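Local structure of exopolygalacturonase (Yersinia enterocolitica, 2UVF) at residues Thr565-Ser570 / Thr589-Ser594; Phe577-Phe582 / Lys600-Pro605. The protein hydrolyses pectin's polygalacturonic acid from the chain end as a family 28 exopolygalacturonase, probably releasing digalacturonic acid in the periplasm. All blocks are in the same frame, centred on the assembly; numbering follows the deposited sequence.

Interaction 1: Thr565-Ser570 / Thr589-Ser594; sequences TPTAIS and TPWHFS. With SO4 (sulfate ion), chain F.
Pro566-Ser570 and Thr589-Ser594 run side by side in the same direction, 9° apart, and pair as parallel strands where Ile569 meets Phe593 and Ser570 meets Ser594. Ile569 N reaches His592 O at 3.2 Å, and a weak bond from Ser594 N to Ile569 O continues the ladder. Ahead of it, Thr567 grips one carbonyl twice: its N lies 2.9 Å from Pro590 O nearly in line with the C=O bond, whereas its OG1, 2.8 Å from the same Pro590 O, approaches tilted 21° from the carbonyl plane. With chi1 at 64°, OG1 sits between the backbone N and the carbonyl carbon, and from there it also accepts a weak bond from His592 N. Such stacking of successive coils in register is the principle of the right-handed parallel beta-helix of family 28 enzymes, and strand 539-542 pairs with the same strand, Ala568 bonding to Ile539 and Ile541. Ile569 lies alongside Phe593, its CG2 3.5 Å from Phe593 CE2, while its CD1 meets the Trp591 ring edge at CZ3. The CB of Pro566 packs 3.6 Å from His592 CE1. A sulfate, probably from the crystallisation liquor, takes a hydrogen bond from Thr589 N through O1, which also lies at the edge of the His592 ring.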
loop_
_atom_site.group_PDB
_atom_site.type_symbol
_atom_site.label_atom_id
_atom_site.label_comp_id
_atom_site.label_asym_id
_atom_site.label_seq_id
_atom_site.Cartn_x
_atom_site.Cartn_y
_atom_site.Cartn_z
ATOM N N THR A 565 -25.957 0.902 4.044
ATOM C CA THR A 565 -26.989 1.249 3.067
ATOM C C THR A 565 -27.169 0.104 2.060
ATOM O O THR A 565 -26.270 -0.774 1.915
ATOM C CB THR A 565 -26.626 2.519 2.288
ATOM O OG1 THR A 565 -25.461 2.267 1.509
ATOM C CG2 THR A 565 -26.369 3.655 3.206
ATOM N N PRO A 566 -28.336 0.081 1.373
ATOM C CA PRO A 566 -28.563 -0.885 0.292
ATOM C C PRO A 566 -27.547 -0.785 -0.862
ATOM O O PRO A 566 -26.916 0.254 -1.039
ATOM C CB PRO A 566 -29.977 -0.520 -0.195
ATOM C CG PRO A 566 -30.636 0.121 0.995
ATOM C CD PRO A 566 -29.529 0.914 1.626
ATOM N N THR A 567 -27.421 -1.864 -1.642
ATOM C CA THR A 567 -26.516 -1.948 -2.780
ATOM C C THR A 567 -27.056 -1.192 -4.001
ATOM O O THR A 567 -28.250 -0.920 -4.077
ATOM C CB THR A 567 -26.311 -3.417 -3.229
ATOM O OG1 THR A 567 -27.559 -3.955 -3.700
ATOM C CG2 THR A 567 -25.739 -4.295 -2.087
ATOM N N ALA A 568 -26.166 -0.879 -4.947
ATOM C CA ALA A 568 -26.520 -0.353 -6.273
ATOM C C ALA A 568 -25.586 -0.990 -7.278
ATOM O O ALA A 568 -24.395 -0.683 -7.334
ATOM C CB ALA A 568 -26.427 1.187 -6.332
ATOM N N ILE A 569 -26.134 -1.914 -8.054
ATOM C CA ILE A 569 -25.340 -2.745 -8.930
ATOM C C ILE A 569 -25.894 -2.617 -10.353
ATOM O O ILE A 569 -26.989 -3.107 -10.651
ATOM C CB ILE A 569 -25.305 -4.217 -8.395
ATOM C CG1 ILE A 569 -24.621 -4.251 -7.006
ATOM C CG2 ILE A 569 -24.640 -5.172 -9.414
ATOM C CD1 ILE A 569 -24.968 -5.435 -6.134
ATOM N N SER A 570 -25.159 -1.922 -11.186
ATOM C CA SER A 570 -25.474 -1.922 -12.577
ATOM C C SER A 570 -24.402 -2.266 -13.551
ATOM O O SER A 570 -23.234 -2.017 -13.377
ATOM C CB SER A 570 -26.293 -0.729 -12.996
ATOM O OG SER A 570 -25.501 0.399 -13.196
ATOM N N THR A 589 -34.781 -2.678 1.382
ATOM C CA THR A 589 -34.307 -3.911 0.719
ATOM C C THR A 589 -32.838 -3.804 0.327
ATOM O O THR A 589 -32.413 -2.781 -0.221
ATOM C CB THR A 589 -35.117 -4.295 -0.573
ATOM O OG1 THR A 589 -35.093 -3.216 -1.520
ATOM C CG2 THR A 589 -36.530 -4.654 -0.246
ATOM N N PRO A 590 -32.058 -4.871 0.591
ATOM C CA PRO A 590 -30.631 -4.781 0.302
ATOM C C PRO A 590 -30.292 -4.740 -1.192
ATOM O O PRO A 590 -29.428 -3.966 -1.600
ATOM C CB PRO A 590 -30.068 -6.031 0.969
ATOM C CG PRO A 590 -31.182 -6.996 1.011
ATOM C CD PRO A 590 -32.424 -6.176 1.171
ATOM N N TRP A 591 -31.002 -5.531 -1.994
ATOM C CA TRP A 591 -30.641 -5.778 -3.396
ATOM C C TRP A 591 -31.324 -4.890 -4.448
ATOM O O TRP A 591 -32.553 -4.862 -4.548
ATOM C CB TRP A 591 -30.875 -7.244 -3.717
ATOM C CG TRP A 591 -29.955 -8.152 -2.949
ATOM C CD1 TRP A 591 -30.308 -9.057 -1.982
ATOM C CD2 TRP A 591 -28.531 -8.230 -3.072
ATOM N NE1 TRP A 591 -29.192 -9.699 -1.509
ATOM C CE2 TRP A 591 -28.088 -9.209 -2.158
ATOM C CE3 TRP A 591 -27.585 -7.573 -3.872
ATOM C CZ2 TRP A 591 -26.738 -9.548 -2.023
ATOM C CZ3 TRP A 591 -26.242 -7.911 -3.730
ATOM C CH2 TRP A 591 -25.835 -8.887 -2.814
ATOM N N HIS A 592 -30.505 -4.184 -5.230
ATOM C CA HIS A 592 -30.974 -3.280 -6.291
ATOM C C HIS A 592 -30.209 -3.510 -7.593
ATOM O O HIS A 592 -29.037 -3.139 -7.709
ATOM C CB HIS A 592 -30.849 -1.813 -5.861
ATOM C CG HIS A 592 -31.773 -1.430 -4.754
ATOM N ND1 HIS A 592 -31.485 -1.669 -3.426
ATOM C CD2 HIS A 592 -32.983 -0.820 -4.774
ATOM C CE1 HIS A 592 -32.480 -1.223 -2.677
ATOM N NE2 HIS A 592 -33.401 -0.705 -3.471
ATOM N N PHE A 593 -30.888 -4.112 -8.571
ATOM C CA PHE A 593 -30.266 -4.522 -9.837
ATOM C C PHE A 593 -30.906 -3.937 -11.096
ATOM O O PHE A 593 -32.087 -4.185 -11.367
ATOM C CB PHE A 593 -30.312 -6.041 -9.975
ATOM C CG PHE A 593 -29.403 -6.768 -9.052
ATOM C CD1 PHE A 593 -29.921 -7.497 -7.989
ATOM C CD2 PHE A 593 -28.027 -6.746 -9.254
ATOM C CE1 PHE A 593 -29.079 -8.194 -7.133
ATOM C CE2 PHE A 593 -27.181 -7.433 -8.405
ATOM C CZ PHE A 593 -27.709 -8.162 -7.338
ATOM N N SER A 594 -30.123 -3.198 -11.882
ATOM C CA SER A 594 -30.536 -2.854 -13.246
ATOM C C SER A 594 -29.438 -3.174 -14.251
ATOM O O SER A 594 -28.251 -3.060 -13.935
ATOM C CB SER A 594 -31.000 -1.389 -13.370
ATOM O OG SER A 594 -29.932 -0.451 -13.282
HETATM S S SO4 F . -34.217 1.389 -0.463
HETATM O O1 SO4 F . -34.195 -0.067 -0.360
HETATM O O2 SO4 F . -34.134 2.013 0.855
HETATM O O3 SO4 F . -33.079 1.855 -1.256
HETATM O O4 SO4 F . -35.461 1.794 -1.128
#

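Interaction 2: Phe577-Phe582 / Lys600-Pro605; sequences FNKVTF and KVDGKP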
loop_
_atom_site.group_PDB
_atom_site.type_symbol
_atom_site.label_atom_id
_atom_site.label_comp_id
_atom_site.label_asym_id
_atom_site.label_seq_id
_atom_site.Cartn_x
_atom_site.Cartn_y
_atom_site.Cartn_z
ATOM N N PHE A 577 -23.900 -13.759 -6.038
ATOM C CA PHE A 577 -23.849 -13.230 -4.675
ATOM C C PHE A 577 -24.479 -14.201 -3.663
ATOM O O PHE A 577 -25.690 -14.157 -3.416
ATOM C CB PHE A 577 -24.564 -11.877 -4.617
ATOM C CG PHE A 577 -24.000 -10.853 -5.555
ATOM C CD1 PHE A 577 -24.478 -10.744 -6.862
ATOM C CD2 PHE A 577 -22.992 -9.984 -5.131
ATOM C CE1 PHE A 577 -23.953 -9.792 -7.739
ATOM C CE2 PHE A 577 -22.461 -9.034 -6.003
ATOM C CZ PHE A 577 -22.941 -8.935 -7.305
ATOM N N ASN A 578 -23.644 -15.047 -3.067
ATOM C CA ASN A 578 -24.085 -16.098 -2.163
ATOM C C ASN A 578 -23.738 -15.897 -0.691
ATOM O O ASN A 578 -22.590 -15.615 -0.340
ATOM C CB ASN A 578 -23.568 -17.445 -2.655
ATOM C CG ASN A 578 -24.041 -17.743 -4.062
ATOM O OD1 ASN A 578 -25.072 -17.196 -4.507
ATOM N ND2 ASN A 578 -23.284 -18.559 -4.789
ATOM N N LYS A 579 -24.759 -16.042 0.153
ATOM C CA LYS A 579 -24.624 -15.904 1.598
ATOM C C LYS A 579 -24.110 -14.520 1.977
ATOM O O LYS A 579 -23.167 -14.376 2.753
ATOM C CB LYS A 579 -23.747 -17.020 2.178
ATOM C CG LYS A 579 -24.127 -18.422 1.682
ATOM C CD LYS A 579 -22.991 -19.415 1.901
ATOM C CE LYS A 579 -22.793 -19.687 3.384
ATOM N NZ LYS A 579 -24.116 -19.973 4.012
ATOM N N VAL A 580 -24.739 -13.503 1.399
ATOM C CA VAL A 580 -24.506 -12.124 1.796
ATOM C C VAL A 580 -25.654 -11.760 2.746
ATOM O O VAL A 580 -26.806 -11.662 2.322
ATOM C CB VAL A 580 -24.476 -11.163 0.575
ATOM C CG1 VAL A 580 -24.099 -9.733 1.014
ATOM C CG2 VAL A 580 -23.535 -11.666 -0.502
ATOM N N THR A 581 -25.336 -11.571 4.028
ATOM C CA THR A 581 -26.354 -11.290 5.040
ATOM C C THR A 581 -26.322 -9.840 5.519
ATOM O O THR A 581 -25.348 -9.403 6.155
ATOM C CB THR A 581 -26.245 -12.280 6.269
ATOM O OG1 THR A 581 -26.225 -13.629 5.798
ATOM C CG2 THR A 581 -27.426 -12.113 7.243
ATOM N N PHE A 582 -27.398 -9.113 5.238
ATOM C CA PHE A 582 -27.580 -7.741 5.717
ATOM C C PHE A 582 -28.445 -7.758 6.969
ATOM O O PHE A 582 -29.582 -8.235 6.935
ATOM C CB PHE A 582 -28.276 -6.853 4.667
ATOM C CG PHE A 582 -27.562 -6.772 3.330
ATOM C CD1 PHE A 582 -27.674 -7.803 2.394
ATOM C CD2 PHE A 582 -26.833 -5.627 2.986
ATOM C CE1 PHE A 582 -27.012 -7.716 1.148
ATOM C CE2 PHE A 582 -26.191 -5.512 1.751
ATOM C CZ PHE A 582 -26.273 -6.554 0.830
ATOM N N LYS A 600 -28.461 -13.759 -9.832
ATOM C CA LYS A 600 -27.822 -14.787 -8.932
ATOM C C LYS A 600 -27.133 -13.974 -7.825
ATOM O O LYS A 600 -25.913 -13.827 -7.861
ATOM C CB LYS A 600 -26.907 -15.766 -9.674
ATOM C CG LYS A 600 -27.689 -16.705 -10.601
ATOM C CD LYS A 600 -27.115 -18.124 -10.638
ATOM C CE LYS A 600 -27.554 -18.858 -11.902
ATOM N NZ LYS A 600 -26.648 -18.557 -13.063
ATOM N N VAL A 601 -27.863 -13.451 -6.812
ATOM C CA VAL A 601 -28.390 -14.117 -5.546
ATOM C C VAL A 601 -28.911 -15.570 -5.251
ATOM O O VAL A 601 -30.094 -15.888 -5.405
ATOM C CB VAL A 601 -29.327 -13.105 -4.796
ATOM C CG1 VAL A 601 -29.186 -13.238 -3.286
ATOM C CG2 VAL A 601 -29.029 -11.674 -5.238
ATOM N N ASP A 602 -27.994 -16.388 -4.728
ATOM C CA ASP A 602 -28.275 -17.601 -3.916
ATOM C C ASP A 602 -28.828 -18.912 -4.549
ATOM O O ASP A 602 -29.591 -19.614 -3.883
ATOM C CB ASP A 602 -29.101 -17.248 -2.644
ATOM C CG ASP A 602 -28.231 -16.802 -1.446
ATOM O OD1 ASP A 602 -28.604 -15.807 -0.790
ATOM O OD2 ASP A 602 -27.206 -17.454 -1.140
ATOM N N GLY A 603 -28.540 -19.246 -5.809
ATOM C CA GLY A 603 -28.308 -18.323 -6.912
ATOM C C GLY A 603 -29.624 -18.348 -7.684
ATOM O O GLY A 603 -30.023 -19.396 -8.215
ATOM N N LYS A 604 -30.306 -17.200 -7.743
ATOM C CA LYS A 604 -31.719 -17.192 -8.094
ATOM C C LYS A 604 -32.356 -15.861 -8.500
ATOM O O LYS A 604 -32.645 -15.023 -7.636
ATOM C CB LYS A 604 -32.549 -17.721 -6.898
ATOM C CG LYS A 604 -32.909 -19.212 -6.917
ATOM C CD LYS A 604 -34.244 -19.467 -7.618
ATOM C CE LYS A 604 -34.562 -20.953 -7.664
ATOM N NZ LYS A 604 -35.553 -21.234 -8.751
ATOM N N PRO A 605 -32.485 -15.592 -9.809
ATOM C CA PRO A 605 -31.573 -15.222 -10.862
ATOM C C PRO A 605 -32.091 -13.810 -11.245
ATOM O O PRO A 605 -33.072 -13.363 -10.642
ATOM C CB PRO A 605 -31.893 -16.246 -11.957
ATOM C CG PRO A 605 -33.350 -16.709 -11.665
ATOM C CD PRO A 605 -33.781 -15.992 -10.391
HETATM O O HOH W 1 -26.838 -13.770 -0.794
#
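Backbone hydrogen bonding between Phe577 and Lys600-Asp602 is irregular: Phe577 N donates to Lys600 O, an atom whose place is less sure, and Asp602 N makes a weak, bent bond to Phe577 O. A CA-H...O contact from Val601 CA, 3.4 Å from Phe577 O, adds to this edge. Side-chain oxygens carry the next layer. Asn578, with CG beside its backbone N (chi1 -58°), brings OD1 to 3.0 Å from Asp602 N in another weak bond. In return, Asp602 OD2 accepts from Lys579 N at 3.1 Å; the donor comes to the syn side, 27° out of the carboxylate plane. This bond reaches the corner at Lys579, where the coil turns from one face of the beta-helix to another. A water binds the second carboxylate oxygen, Asp602 OD1, at 2.7 Å, and also donates to Phe577 O and accepts from Val580 N. Carbon also packs against carbonyl oxygens: Val601 CG1 lies 3.6 Å from Phe577 O, and the edge of the Phe577 ring, at CD1, faces the less certain Lys600 O. Asp602 thus binds the corner with both carboxylate oxygens, one directly and one through water, so the consecutive amides of Lys579 and Val580 are both satisfied there, and what joins the two segments is mainly polar.

In the fold
Read from the N terminus, the four segments alternate: Thr565-Ser570, Phe577-Phe582, Thr589-Ser594 and Lys600-Pro605. Interaction 1 closes a loop of 18 residues containing the whole of strand 576-583, and interaction 2 closes one of 17 residues that includes strand 593-594, so the two loops cross. Their centres lie 12 Å apart, and they touch directly. The aromatic rings of Phe577 and Phe582 pack against Trp591, Phe582 edge-to-face, while Phe582 also meets Pro590 and Thr567. Interaction 1 adds strand 593-594 to strand 568-573; interaction 2 brings the C-terminal loop against strand 576-583. Together they tie the last coils of the beta-helix to the chain's C-terminal tail.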